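Local structure of putative DNA-binding protein (Salmonella choleraesuis, 2HX0) at residues A[75-81]-A[93-99]; A[58-62]-A[106-112]; A[44-50]-A[120-125]. The protein is of unconfirmed function, probably binds DNA, and carries a magnesium ion. The protein carries 2 engineered substitutions. All blocks are in the same frame, centred on the assembly; numbering follows the deposited sequence.

Contact 1. Residues A[75-81]-A[93-99]; sequences TFEVISL and HLAVSDP. With MG (magnesium ion), chain B.
Val78 and Leu94 meet at about a right angle on one face of the hairpin formed by strands 75-86 and 89-97, with Val78 CG1 3.9 Å from Leu94 CD1. Toward the far end of that face, Phe76 brings its ring carbon CD2 to 3.7 Å from Val96 CG2 in an oblique approach; CG of Phe76 stands anti to its carbonyl carbon (chi1 -59°), which swings the ring over to the valine. Leu56 of strand 47-56 and Leu118 of strand 113-124 continue this apolar layer. The backbone between the strands illustrates how an antiparallel pair absorbs an extra residue. Glu77 and Ser97 form a hydrogen-bonded pair, each N-H bonded to the other's carbonyl. A classic beta bulge follows, in which Ile79 and Ser80 both face Ala95: Ala95 O takes Ile79 N at 2.9 Å and, weakly, Ser80 N at 3.3 Å, while Ala95 N returns a bond to Ser80 O. On the opposite face, Ser80 OG rests 3.3 Å from Ala95 CB and reaches His93 O through a water; the Ile79 side chain packs on Gly105 of the second subunit. The polar groups lie at the two ends. At one, Glu77, a known magnesium ligand of this protein whose nearest side-chain atom is here about 3 Å from another magnesium ion, bends its carboxylate away from Ser97 to a salt bridge with Arg115. At the other, His93 NE2 binds magnesium at 2.2 Å. ND1 donates to Val78 O of the third subunit, so the imidazole is probably held in one rotation, which would couple metal site and subunit interface.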
loop_
_atom_site.group_PDB
_atom_site.type_symbol
_atom_site.label_atom_id
_atom_site.label_comp_id
_atom_site.label_asym_id
_atom_site.label_seq_id
_atom_site.Cartn_x
_atom_site.Cartn_y
_atom_site.Cartn_z
ATOM N N THR A 75 -3.261 6.556 20.976
ATOM C CA THR A 75 -4.078 7.047 19.882
ATOM C C THR A 75 -3.222 6.967 18.629
ATOM O O THR A 75 -2.311 7.772 18.441
ATOM C CB THR A 75 -4.493 8.509 20.129
ATOM O OG1 THR A 75 -5.178 8.604 21.385
ATOM C CG2 THR A 75 -5.406 8.998 19.026
ATOM N N PHE A 76 -3.514 5.991 17.776
ATOM C CA PHE A 76 -2.743 5.806 16.558
ATOM C C PHE A 76 -3.577 5.789 15.289
ATOM O O PHE A 76 -4.755 5.431 15.301
ATOM C CB PHE A 76 -1.972 4.488 16.608
ATOM C CG PHE A 76 -1.022 4.367 17.762
ATOM C CD1 PHE A 76 -1.444 3.843 18.983
ATOM C CD2 PHE A 76 0.311 4.742 17.616
ATOM C CE1 PHE A 76 -0.544 3.691 20.047
ATOM C CE2 PHE A 76 1.215 4.596 18.662
ATOM C CZ PHE A 76 0.786 4.067 19.884
ATOM N N GLU A 77 -2.943 6.176 14.190
ATOM C CA GLU A 77 -3.589 6.143 12.889
ATOM C C GLU A 77 -2.903 5.018 12.139
ATOM O O GLU A 77 -1.686 4.846 12.249
ATOM C CB GLU A 77 -3.371 7.448 12.120
ATOM C CG GLU A 77 -4.077 8.647 12.715
ATOM C CD GLU A 77 -5.580 8.506 12.675
ATOM O OE1 GLU A 77 -6.142 8.448 11.562
ATOM O OE2 GLU A 77 -6.206 8.448 13.755
ATOM N N VAL A 78 -3.677 4.234 11.401
ATOM C CA VAL A 78 -3.086 3.161 10.617
ATOM C C VAL A 78 -2.647 3.791 9.303
ATOM O O VAL A 78 -3.473 4.291 8.535
ATOM C CB VAL A 78 -4.092 2.038 10.334
ATOM C CG1 VAL A 78 -3.489 1.045 9.351
ATOM C CG2 VAL A 78 -4.454 1.336 11.630
ATOM N N ILE A 79 -1.344 3.780 9.049
ATOM C CA ILE A 79 -0.811 4.375 7.831
ATOM C C ILE A 79 -0.760 3.341 6.722
ATOM O O ILE A 79 -1.048 3.638 5.561
ATOM C CB ILE A 79 0.590 4.964 8.082
ATOM C CG1 ILE A 79 0.478 6.132 9.069
ATOM C CG2 ILE A 79 1.213 5.439 6.774
ATOM C CD1 ILE A 79 1.602 7.104 9.185
ATOM N N SER A 80 -0.394 2.122 7.085
ATOM C CA SER A 80 -0.356 1.045 6.113
ATOM C C SER A 80 -0.413 -0.304 6.800
ATOM O O SER A 80 0.145 -0.501 7.879
ATOM C CB SER A 80 0.900 1.132 5.245
ATOM O OG SER A 80 2.071 0.932 6.007
ATOM N N LEU A 81 -1.130 -1.220 6.168
ATOM C CA LEU A 81 -1.273 -2.582 6.647
ATOM C C LEU A 81 -1.098 -3.373 5.367
ATOM O O LEU A 81 -1.939 -3.316 4.472
ATOM C CB LEU A 81 -2.668 -2.814 7.231
ATOM C CG LEU A 81 -2.963 -4.280 7.554
ATOM C CD1 LEU A 81 -1.997 -4.770 8.613
ATOM C CD2 LEU A 81 -4.402 -4.417 8.027
ATOM N N HIS A 93 2.360 -6.769 7.907
ATOM C CA HIS A 93 3.194 -5.745 8.525
ATOM C C HIS A 93 2.341 -4.502 8.704
ATOM O O HIS A 93 1.495 -4.193 7.865
ATOM C CB HIS A 93 4.417 -5.447 7.657
ATOM C CG HIS A 93 5.463 -6.515 7.720
ATOM N ND1 HIS A 93 6.649 -6.443 7.023
ATOM C CD2 HIS A 93 5.508 -7.677 8.417
ATOM C CE1 HIS A 93 7.382 -7.510 7.288
ATOM N NE2 HIS A 93 6.712 -8.275 8.131
ATOM N N LEU A 94 2.565 -3.793 9.803
ATOM C CA LEU A 94 1.780 -2.612 10.126
ATOM C C LEU A 94 2.624 -1.388 10.435
ATOM O O LEU A 94 3.683 -1.497 11.053
ATOM C CB LEU A 94 0.892 -2.923 11.336
ATOM C CG LEU A 94 0.125 -1.792 12.034
ATOM C CD1 LEU A 94 -1.002 -1.284 11.149
ATOM C CD2 LEU A 94 -0.438 -2.311 13.351
ATOM N N ALA A 95 2.147 -0.227 9.993
ATOM C CA ALA A 95 2.811 1.046 10.261
ATOM C C ALA A 95 1.739 1.973 10.834
ATOM O O ALA A 95 0.676 2.147 10.235
ATOM C CB ALA A 95 3.390 1.639 8.973
ATOM N N VAL A 96 2.005 2.543 12.006
ATOM C CA VAL A 96 1.057 3.453 12.643
ATOM C C VAL A 96 1.731 4.790 12.938
ATOM O O VAL A 96 2.953 4.856 13.074
ATOM C CB VAL A 96 0.517 2.884 13.983
ATOM C CG1 VAL A 96 -0.309 1.632 13.733
ATOM C CG2 VAL A 96 1.672 2.583 14.925
ATOM N N SER A 97 0.934 5.852 13.014
ATOM C CA SER A 97 1.455 7.182 13.326
ATOM C C SER A 97 0.804 7.669 14.616
ATOM O O SER A 97 -0.334 7.305 14.919
ATOM C CB SER A 97 1.168 8.162 12.183
ATOM O OG SER A 97 -0.226 8.302 11.951
ATOM N N ASP A 98 1.523 8.485 15.383
ATOM C CA ASP A 98 0.977 8.983 16.644
ATOM C C ASP A 98 0.567 10.458 16.569
ATOM O O ASP A 98 0.664 11.080 15.514
ATOM C CB ASP A 98 1.978 8.749 17.786
ATOM C CG ASP A 98 3.233 9.591 17.665
ATOM O OD1 ASP A 98 3.230 10.609 16.943
ATOM O OD2 ASP A 98 4.229 9.230 18.324
ATOM N N PRO A 99 0.102 11.039 17.692
ATOM C CA PRO A 99 -0.326 12.445 17.741
ATOM C C PRO A 99 0.703 13.489 17.300
ATOM O O PRO A 99 0.364 14.663 17.147
ATOM C CB PRO A 99 -0.735 12.627 19.202
ATOM C CG PRO A 99 -1.239 11.267 19.570
ATOM C CD PRO A 99 -0.191 10.370 18.972
HETATM MG MG MG B . 7.176 -10.318 8.792
HETATM O O HOH W 1 2.478 -1.973 6.009
HETATM O O HOH W 2 9.288 -10.635 7.465
#

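Contact 2. Residues A[58-62]-A[106-112]; sequences DVALR and GHMMPGC. With MG (magnesium ion), chain B.
Arg62 lays its guanidinium flat on the imidazole of His107, the two planes 14° apart and their centres separated by 4.0 Å. The overlap is offset toward the rim: NH2 of Arg62 sits over the ring face, 3.2 Å from His107 CD2. Both side chains run the same way, each with CG anti to the backbone nitrogen, and a bend at chi3 turns the guanidinium onto the ring. His107 ND1 binds the magnesium at 2.6 Å, and His91 and His93 supply the other protein ligands, so the arginine covers one face of a metal-bound imidazole. Behind the stack, Arg62 and His107 exchange two backbone hydrogen bonds. This antiparallel pairing of strands 59-62 and 103-108 belongs to the main sheet of the PCC domain. Beyond it the regular pattern gives way: Met109 N meets Ala60 O from above the carbonyl plane, and Ala60 N donates to the sulfur of Cys112, 3.3 Å to SG at an angle of 171°. Here a thiol takes the place of a backbone carbonyl as acceptor. The selenomethionine at Met109 passes its CG 3.9 Å from Arg62 CB, flanking the root of the arginine. Farther out, Asp58 is held by Thr113 and Thr73, and Glu30 accepts a bond from Gly111 N.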
loop_
_atom_site.group_PDB
_atom_site.type_symbol
_atom_site.label_atom_id
_atom_site.label_comp_id
_atom_site.label_asym_id
_atom_site.label_seq_id
_atom_site.Cartn_x
_atom_site.Cartn_y
_atom_site.Cartn_z
ATOM N N ASP A 58 -5.026 -0.039 20.821
ATOM C CA ASP A 58 -3.975 -0.952 21.245
ATOM C C ASP A 58 -3.226 -1.392 19.996
ATOM O O ASP A 58 -3.833 -1.635 18.955
ATOM C CB ASP A 58 -4.560 -2.182 21.945
ATOM C CG ASP A 58 -5.356 -1.825 23.182
ATOM O OD1 ASP A 58 -4.845 -1.040 24.008
ATOM O OD2 ASP A 58 -6.489 -2.329 23.330
ATOM N N VAL A 59 -1.908 -1.490 20.103
ATOM C CA VAL A 59 -1.091 -1.908 18.975
ATOM C C VAL A 59 -0.110 -2.987 19.417
ATOM O O VAL A 59 0.545 -2.854 20.451
ATOM C CB VAL A 59 -0.300 -0.719 18.388
ATOM C CG1 VAL A 59 0.523 -1.182 17.197
ATOM C CG2 VAL A 59 -1.256 0.389 17.978
ATOM N N ALA A 60 -0.024 -4.053 18.631
ATOM C CA ALA A 60 0.868 -5.166 18.920
ATOM C C ALA A 60 1.787 -5.354 17.722
ATOM O O ALA A 60 1.336 -5.706 16.631
ATOM C CB ALA A 60 0.056 -6.435 19.172
ATOM N N LEU A 61 3.078 -5.110 17.929
ATOM C CA LEU A 61 4.057 -5.237 16.860
ATOM C C LEU A 61 5.288 -6.013 17.290
ATOM O O LEU A 61 5.719 -5.927 18.436
ATOM C CB LEU A 61 4.513 -3.851 16.396
ATOM C CG LEU A 61 3.495 -2.951 15.700
ATOM C CD1 LEU A 61 4.093 -1.566 15.501
ATOM C CD2 LEU A 61 3.106 -3.570 14.365
ATOM N N ARG A 62 5.850 -6.773 16.359
ATOM C CA ARG A 62 7.076 -7.509 16.623
ATOM C C ARG A 62 8.094 -6.804 15.735
ATOM O O ARG A 62 8.015 -6.881 14.509
ATOM C CB ARG A 62 6.936 -8.976 16.211
ATOM C CG ARG A 62 8.110 -9.842 16.637
ATOM C CD ARG A 62 7.917 -11.288 16.199
ATOM N NE ARG A 62 7.969 -11.420 14.748
ATOM C CZ ARG A 62 7.769 -12.557 14.089
ATOM N NH1 ARG A 62 7.499 -13.675 14.750
ATOM N NH2 ARG A 62 7.842 -12.577 12.765
ATOM N N GLY A 106 6.366 -2.627 12.071
ATOM C CA GLY A 106 6.856 -3.951 12.393
ATOM C C GLY A 106 5.917 -5.039 11.919
ATOM O O GLY A 106 4.963 -4.779 11.185
ATOM N N HIS A 107 6.206 -6.263 12.339
ATOM C CA HIS A 107 5.405 -7.431 12.003
ATOM C C HIS A 107 4.161 -7.341 12.887
ATOM O O HIS A 107 4.276 -7.257 14.111
ATOM C CB HIS A 107 6.220 -8.690 12.327
ATOM C CG HIS A 107 5.557 -9.976 11.943
ATOM N ND1 HIS A 107 5.405 -10.377 10.633
ATOM C CD2 HIS A 107 5.046 -10.972 12.703
ATOM C CE1 HIS A 107 4.830 -11.567 10.604
ATOM N NE2 HIS A 107 4.602 -11.951 11.846
HETATM N N MSE A 108 2.977 -7.336 12.283
HETATM C CA MSE A 108 1.752 -7.234 13.061
HETATM C C MSE A 108 1.456 -8.515 13.832
HETATM O O MSE A 108 1.563 -9.616 13.296
HETATM C CB MSE A 108 0.567 -6.890 12.157
HETATM C CG MSE A 108 -0.713 -6.625 12.920
HETATM SE SE MSE A 108 -2.075 -5.867 11.787
HETATM C CE MSE A 108 -3.076 -7.465 11.390
HETATM N N MSE A 109 1.090 -8.353 15.099
HETATM C CA MSE A 109 0.769 -9.479 15.969
HETATM C C MSE A 109 -0.651 -9.327 16.501
HETATM O O MSE A 109 -1.252 -8.262 16.391
HETATM C CB MSE A 109 1.727 -9.514 17.165
HETATM C CG MSE A 109 3.194 -9.665 16.818
HETATM SE SE MSE A 109 3.575 -11.364 16.001
HETATM C CE MSE A 109 3.261 -12.511 17.515
ATOM N N PRO A 110 -1.212 -10.401 17.076
ATOM C CA PRO A 110 -2.570 -10.294 17.613
ATOM C C PRO A 110 -2.562 -9.291 18.769
ATOM O O PRO A 110 -1.618 -9.255 19.559
ATOM C CB PRO A 110 -2.865 -11.714 18.085
ATOM C CG PRO A 110 -2.078 -12.553 17.134
ATOM C CD PRO A 110 -0.766 -11.806 17.053
ATOM N N GLY A 111 -3.601 -8.470 18.861
ATOM C CA GLY A 111 -3.662 -7.492 19.929
ATOM C C GLY A 111 -3.913 -6.063 19.483
ATOM O O GLY A 111 -4.023 -5.165 20.318
ATOM N N CYS A 112 -3.990 -5.834 18.177
ATOM C CA CYS A 112 -4.257 -4.491 17.666
ATOM C C CYS A 112 -5.765 -4.288 17.725
ATOM O O CYS A 112 -6.520 -5.068 17.148
ATOM C CB CYS A 112 -3.776 -4.367 16.221
ATOM S SG CYS A 112 -1.998 -4.528 16.040
HETATM MG MG MG B . 7.176 -10.318 8.792
HETATM O O HOH W 2 9.288 -10.635 7.465
#

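Contact 3. Residues A[44-50]-A[120-125]; sequences LRAAWIA and LVIGEL. Engineered in segment 44-50: Arg45 (natural residue His).
Leu120 packs its CD2 on Ile49 CG2 at the start of an antiparallel pairing between strands 113-124 and 47-56, neighbours in the main sheet of the PCC domain. At Val121 the backbone carbonyl accepts Ala50 N, and CG1 touches the alanine methyl. Ile122 forms a non-hydrogen-bonded pair with Ile49; its CG2 branch reaches back to Ala47 CB at 4.0 Å, while its CG1 faces CD1 of Ile49. Gly123 shows what a residue without a side chain allows. It exchanges two backbone hydrogen bonds with Trp48, and its CA lies over the six-membered ring of that tryptophan in a CH-pi contact, 3.9 Å from the centroid. The indole, placed between its backbone nitrogen and carbonyl carbon by a chi1 of 89°, thus lies across the glycine, and its NE1 donates to Ala50 O of the third subunit, consistent with the glycine contact helping to set the indole for this bond between chains. Glu124 turns to the other face, its chain bent at chi2, and grips the backbone of the loop before strand 47-56: OE2 receives Arg45 N at 2.9 Å and OE1 receives Ala46 N at 3.0 Å, both on the syn side of the carboxylate. Arg45 is an engineered residue, but only its backbone makes this bond. A salt bridge from OE2 to Arg148 should further stabilise the buried negative charge. Leu125 closes the pairing, its N donating to Ala46 O at 2.8 Å, while its CD2 crosses to the indole and stands 3.6 Å from Trp48 CZ3.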
loop_
_atom_site.group_PDB
_atom_site.type_symbol
_atom_site.label_atom_id
_atom_site.label_comp_id
_atom_site.label_asym_id
_atom_site.label_seq_id
_atom_site.Cartn_x
_atom_site.Cartn_y
_atom_site.Cartn_z
ATOM N N LEU A 44 -11.248 -17.731 1.834
ATOM C CA LEU A 44 -10.207 -17.151 0.993
ATOM C C LEU A 44 -8.946 -18.013 1.056
ATOM O O LEU A 44 -8.478 -18.363 2.141
ATOM C CB LEU A 44 -9.906 -15.723 1.454
ATOM C CG LEU A 44 -11.119 -14.783 1.486
ATOM C CD1 LEU A 44 -10.664 -13.373 1.861
ATOM C CD2 LEU A 44 -11.820 -14.785 0.132
ATOM N N ARG A 45 -8.394 -18.340 -0.110
ATOM C CA ARG A 45 -7.205 -19.185 -0.184
ATOM C C ARG A 45 -5.933 -18.483 -0.658
ATOM O O ARG A 45 -4.849 -19.049 -0.564
ATOM C CB ARG A 45 -7.456 -20.387 -1.106
ATOM C CG ARG A 45 -8.660 -21.252 -0.744
ATOM C CD ARG A 45 -8.556 -21.821 0.658
ATOM N NE ARG A 45 -7.391 -22.681 0.839
ATOM C CZ ARG A 45 -7.241 -23.879 0.281
ATOM N NH1 ARG A 45 -6.138 -24.580 0.512
ATOM N NH2 ARG A 45 -8.188 -24.378 -0.503
ATOM N N ALA A 46 -6.057 -17.264 -1.171
ATOM C CA ALA A 46 -4.887 -16.527 -1.654
ATOM C C ALA A 46 -5.219 -15.042 -1.674
ATOM O O ALA A 46 -5.460 -14.462 -2.730
ATOM C CB ALA A 46 -4.520 -16.998 -3.049
ATOM N N ALA A 47 -5.205 -14.425 -0.499
ATOM C CA ALA A 47 -5.571 -13.026 -0.389
ATOM C C ALA A 47 -4.438 -12.113 0.047
ATOM O O ALA A 47 -3.389 -12.571 0.494
ATOM C CB ALA A 47 -6.756 -12.888 0.580
ATOM N N TRP A 48 -4.657 -10.813 -0.107
ATOM C CA TRP A 48 -3.671 -9.820 0.304
ATOM C C TRP A 48 -4.421 -8.537 0.626
ATOM O O TRP A 48 -5.555 -8.348 0.184
ATOM C CB TRP A 48 -2.630 -9.600 -0.813
ATOM C CG TRP A 48 -2.951 -8.544 -1.849
ATOM C CD1 TRP A 48 -2.518 -7.248 -1.864
ATOM C CD2 TRP A 48 -3.725 -8.720 -3.041
ATOM N NE1 TRP A 48 -2.972 -6.608 -2.992
ATOM C CE2 TRP A 48 -3.716 -7.489 -3.733
ATOM C CE3 TRP A 48 -4.427 -9.801 -3.592
ATOM C CZ2 TRP A 48 -4.380 -7.307 -4.952
ATOM C CZ3 TRP A 48 -5.089 -9.621 -4.803
ATOM C CH2 TRP A 48 -5.060 -8.380 -5.469
ATOM N N ILE A 49 -3.809 -7.672 1.424
ATOM C CA ILE A 49 -4.451 -6.411 1.772
ATOM C C ILE A 49 -4.165 -5.431 0.643
ATOM O O ILE A 49 -3.022 -5.020 0.440
ATOM C CB ILE A 49 -3.888 -5.830 3.080
ATOM C CG1 ILE A 49 -3.911 -6.893 4.181
ATOM C CG2 ILE A 49 -4.718 -4.618 3.488
ATOM C CD1 ILE A 49 -5.291 -7.489 4.580
ATOM N N ALA A 50 -5.209 -5.070 -0.100
ATOM C CA ALA A 50 -5.059 -4.156 -1.228
ATOM C C ALA A 50 -5.191 -2.692 -0.831
ATOM O O ALA A 50 -4.763 -1.806 -1.566
ATOM C CB ALA A 50 -6.080 -4.499 -2.319
ATOM N N LEU A 120 -11.007 -1.634 5.013
ATOM C CA LEU A 120 -10.148 -2.539 4.273
ATOM C C LEU A 120 -10.678 -2.960 2.919
ATOM O O LEU A 120 -11.877 -3.143 2.739
ATOM C CB LEU A 120 -9.937 -3.824 5.080
ATOM C CG LEU A 120 -9.201 -3.815 6.416
ATOM C CD1 LEU A 120 -9.834 -4.832 7.350
ATOM C CD2 LEU A 120 -7.732 -4.135 6.182
ATOM N N VAL A 121 -9.765 -3.100 1.964
ATOM C CA VAL A 121 -10.114 -3.630 0.656
ATOM C C VAL A 121 -9.186 -4.835 0.562
ATOM O O VAL A 121 -7.960 -4.689 0.570
ATOM C CB VAL A 121 -9.824 -2.664 -0.497
ATOM C CG1 VAL A 121 -10.090 -3.375 -1.827
ATOM C CG2 VAL A 121 -10.718 -1.456 -0.386
ATOM N N ILE A 122 -9.773 -6.023 0.526
ATOM C CA ILE A 122 -8.996 -7.250 0.463
ATOM C C ILE A 122 -9.131 -7.918 -0.895
ATOM O O ILE A 122 -10.235 -8.091 -1.400
ATOM C CB ILE A 122 -9.457 -8.231 1.560
ATOM C CG1 ILE A 122 -9.208 -7.606 2.941
ATOM C CG2 ILE A 122 -8.730 -9.566 1.412
ATOM C CD1 ILE A 122 -10.043 -6.422 3.296
ATOM N N GLY A 123 -7.998 -8.278 -1.489
ATOM C CA GLY A 123 -8.027 -8.948 -2.776
ATOM C C GLY A 123 -7.853 -10.444 -2.593
ATOM O O GLY A 123 -7.142 -10.880 -1.692
ATOM N N GLU A 124 -8.531 -11.224 -3.430
ATOM C CA GLU A 124 -8.443 -12.686 -3.407
ATOM C C GLU A 124 -8.094 -13.108 -4.833
ATOM O O GLU A 124 -8.655 -12.583 -5.795
ATOM C CB GLU A 124 -9.783 -13.308 -2.990
ATOM C CG GLU A 124 -9.945 -14.796 -3.354
ATOM C CD GLU A 124 -9.167 -15.749 -2.451
ATOM O OE1 GLU A 124 -8.230 -15.308 -1.759
ATOM O OE2 GLU A 124 -9.493 -16.956 -2.443
ATOM N N LEU A 125 -7.161 -14.046 -4.966
ATOM C CA LEU A 125 -6.731 -14.527 -6.281
ATOM C C LEU A 125 -7.315 -15.927 -6.483
ATOM O O LEU A 125 -6.709 -16.924 -6.093
ATOM C CB LEU A 125 -5.200 -14.563 -6.325
ATOM C CG LEU A 125 -4.561 -13.208 -5.997
ATOM C CD1 LEU A 125 -3.091 -13.386 -5.641
ATOM C CD2 LEU A 125 -4.736 -12.272 -7.180
#

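Overall arrangement
All three contacts join antiparallel neighbours of one sheet, yet their chemistry follows their place in it. Contacts 1 and 3 are buried and both reach the third subunit; they meet where Leu81 packs against Ile49 and Leu120. Contact 2, on the other side of the chain's centre from contact 3, is only partly buried. Contacts 1 and 2 share the magnesium site, since strands 89-97 and 103-108 are adjacent and present His93 and His107 to the same ion. Contacts 1 and 3 have apolar centres, contact 1 with polar groups at its ends and contact 3 with one carboxylate gripping backbone nitrogens of a loop; contact 2 is the more polar, with a guanidinium on a metal-bound ring.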